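Local coordinates for protein mannan endo-1,4-beta-mannosidase (Bacillus subtilis, PDB 2WHK) that hydrolyses internal beta-1,4-mannosidic linkages of mannan, galactomannan and glucomannan as a secreted family 26 glycoside hydrolase, at residues H1-V6 with T16-L21. Sequence-based numbering, arbitrary orientation. Where two conformers were deposited one is given.
Sequences HTVSPV and TVMNWL. With ZN (zinc ion), chain G.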
loop_
_atom_site.group_PDB
_atom_site.type_symbol
_atom_site.label_atom_id
_atom_site.label_comp_id
_atom_site.label_asym_id
_atom_site.label_seq_id
_atom_site.Cartn_x
_atom_site.Cartn_y
_atom_site.Cartn_z
ATOM N N HIS A 1 -15.625 -20.309 0.442
ATOM C CA HIS A 1 -15.983 -19.371 -0.662
ATOM C C HIS A 1 -14.717 -18.908 -1.374
ATOM O O HIS A 1 -13.602 -19.180 -0.914
ATOM C CB HIS A 1 -16.758 -18.170 -0.114
ATOM C CG HIS A 1 -15.908 -17.180 0.631
ATOM N ND1 HIS A 1 -14.868 -17.558 1.457
ATOM C CD2 HIS A 1 -15.959 -15.829 0.687
ATOM C CE1 HIS A 1 -14.313 -16.480 1.984
ATOM N NE2 HIS A 1 -14.957 -15.418 1.533
ATOM N N THR A 2 -14.903 -18.214 -2.491
ATOM C CA THR A 2 -13.795 -17.650 -3.255
ATOM C C THR A 2 -13.842 -16.121 -3.246
ATOM O O THR A 2 -14.852 -15.515 -3.632
ATOM C CB THR A 2 -13.818 -18.142 -4.708
ATOM O OG1 THR A 2 -13.589 -19.556 -4.731
ATOM C CG2 THR A 2 -12.741 -17.432 -5.540
ATOM N N VAL A 3 -12.751 -15.494 -2.814
ATOM C CA VAL A 3 -12.628 -14.043 -2.909
ATOM C C VAL A 3 -11.833 -13.716 -4.163
ATOM O O VAL A 3 -10.679 -14.130 -4.291
ATOM C CB VAL A 3 -11.944 -13.440 -1.682
ATOM C CG1 VAL A 3 -11.696 -11.937 -1.884
ATOM C CG2 VAL A 3 -12.793 -13.689 -0.447
ATOM N N SER A 4 -12.454 -12.975 -5.075
ATOM C CA SER A 4 -11.832 -12.612 -6.340
ATOM C C SER A 4 -11.381 -11.146 -6.343
ATOM O O SER A 4 -12.058 -10.288 -5.767
ATOM C CB SER A 4 -12.823 -12.831 -7.481
ATOM O OG SER A 4 -12.169 -12.789 -8.734
ATOM N N PRO A 5 -10.253 -10.850 -7.012
ATOM C CA PRO A 5 -9.862 -9.453 -7.240
ATOM C C PRO A 5 -11.004 -8.638 -7.861
ATOM O O PRO A 5 -11.797 -9.182 -8.635
ATOM C CB PRO A 5 -8.703 -9.576 -8.232
ATOM C CG PRO A 5 -8.094 -10.883 -7.917
ATOM C CD PRO A 5 -9.241 -11.784 -7.548
ATOM N N VAL A 6 -11.103 -7.358 -7.520
ATOM C CA VAL A 6 -12.176 -6.511 -8.052
ATOM C C VAL A 6 -12.042 -6.328 -9.564
ATOM O O VAL A 6 -13.037 -6.094 -10.255
ATOM C CB VAL A 6 -12.250 -5.127 -7.343
ATOM C CG1 VAL A 6 -12.598 -5.298 -5.876
ATOM C CG2 VAL A 6 -10.946 -4.352 -7.522
ATOM N N THR A 16 -5.337 -16.105 -7.489
ATOM C CA THR A 16 -5.039 -17.128 -6.503
ATOM C C THR A 16 -4.450 -16.527 -5.221
ATOM O O THR A 16 -4.788 -16.960 -4.121
ATOM C CB THR A 16 -4.091 -18.180 -7.097
ATOM O OG1 THR A 16 -4.682 -18.727 -8.285
ATOM C CG2 THR A 16 -3.830 -19.296 -6.104
ATOM N N VAL A 17 -3.580 -15.531 -5.374
ATOM C CA VAL A 17 -2.969 -14.843 -4.239
ATOM C C VAL A 17 -4.021 -14.051 -3.455
ATOM O O VAL A 17 -4.046 -14.103 -2.227
ATOM C CB VAL A 17 -1.811 -13.929 -4.683
ATOM C CG1 VAL A 17 -1.391 -12.980 -3.550
ATOM C CG2 VAL A 17 -0.619 -14.790 -5.130
ATOM N N MET A 18 -4.908 -13.356 -4.161
ATOM C CA MET A 18 -5.943 -12.577 -3.485
ATOM C C MET A 18 -6.860 -13.478 -2.654
ATOM O O MET A 18 -7.174 -13.167 -1.502
ATOM C CB MET A 18 -6.759 -11.759 -4.484
ATOM C CG MET A 18 -7.803 -10.864 -3.820
ATOM S SD MET A 18 -7.053 -9.614 -2.748
ATOM C CE MET A 18 -8.101 -9.747 -1.300
ATOM N N ASN A 19 -7.280 -14.603 -3.226
ATOM C CA ASN A 19 -8.124 -15.539 -2.486
ATOM C C ASN A 19 -7.421 -16.099 -1.261
ATOM O O ASN A 19 -8.002 -16.191 -0.174
ATOM C CB ASN A 19 -8.567 -16.685 -3.389
ATOM C CG ASN A 19 -9.543 -17.596 -2.709
ATOM O OD1 ASN A 19 -10.632 -17.169 -2.333
ATOM N ND2 ASN A 19 -9.169 -18.859 -2.549
ATOM N N TRP A 20 -6.154 -16.456 -1.447
ATOM C CA TRP A 20 -5.304 -16.983 -0.387
ATOM C C TRP A 20 -5.172 -15.969 0.757
ATOM O O TRP A 20 -5.315 -16.322 1.932
ATOM C CB TRP A 20 -3.958 -17.340 -1.016
ATOM C CG TRP A 20 -2.912 -17.899 -0.131
ATOM C CD1 TRP A 20 -2.717 -19.207 0.189
ATOM C CD2 TRP A 20 -1.859 -17.170 0.501
ATOM N NE1 TRP A 20 -1.620 -19.341 0.995
ATOM C CE2 TRP A 20 -1.079 -18.101 1.216
ATOM C CE3 TRP A 20 -1.501 -15.817 0.535
ATOM C CZ2 TRP A 20 0.039 -17.728 1.948
ATOM C CZ3 TRP A 20 -0.399 -15.448 1.267
ATOM C CH2 TRP A 20 0.359 -16.399 1.972
ATOM N N LEU A 21 -4.920 -14.704 0.412
ATOM C CA LEU A 21 -4.810 -13.640 1.416
ATOM C C LEU A 21 -6.087 -13.536 2.251
ATOM O O LEU A 21 -6.025 -13.447 3.478
ATOM C CB LEU A 21 -4.510 -12.284 0.759
ATOM C CG LEU A 21 -3.105 -12.045 0.213
ATOM C CD1 LEU A 21 -3.093 -10.775 -0.634
ATOM C CD2 LEU A 21 -2.067 -11.965 1.345
HETATM ZN ZN ZN G . -13.738 -19.604 1.389
HETATM O O HOH W 1 -11.272 -20.534 -1.836
HETATM O O HOH W 2 -14.085 -19.854 3.602
#
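Val3 and Pro5, on the extended N-terminal strip of this TIM-barrel glycosidase, lie along helix 12-22 and meet Asn19 and Met18. The tightly packed part is the buried proline on methionine. The proline ring, already rigid, lays its CG 3.8 Å from Met18 CB, and the two side chains run past each other in opposite directions. The methionine, flexible enough to bend at both chi2 and chi3, touches Val3 more lightly, CE lying 4.2 Å from Val3 CG1; the short branched valine points at the helix yet leaves its own N-H open to Asn19.

Toward the N-terminus the contact turns polar and open to solvent. A near-trans chi1 (-174°) swings the Asn19 amide out from the helix, and OD1 accepts the backbone N-H of Val3 at 2.7 Å, the donor tilted 19° from the carbonyl plane. An amide suits this place because it also donates: ND2 gives to a water that in turn donates to His1 O. A leucine here would probably leave the Val3 N-H without its acceptor and break the water link to His1.

That carbonyl has a second task. A histidine at the chain start can offer zinc three ligands, its terminal N, O and ring nitrogen; His23, Glu336 and another water complete the site, and His1 ND1 lies 2.3 Å from the metal.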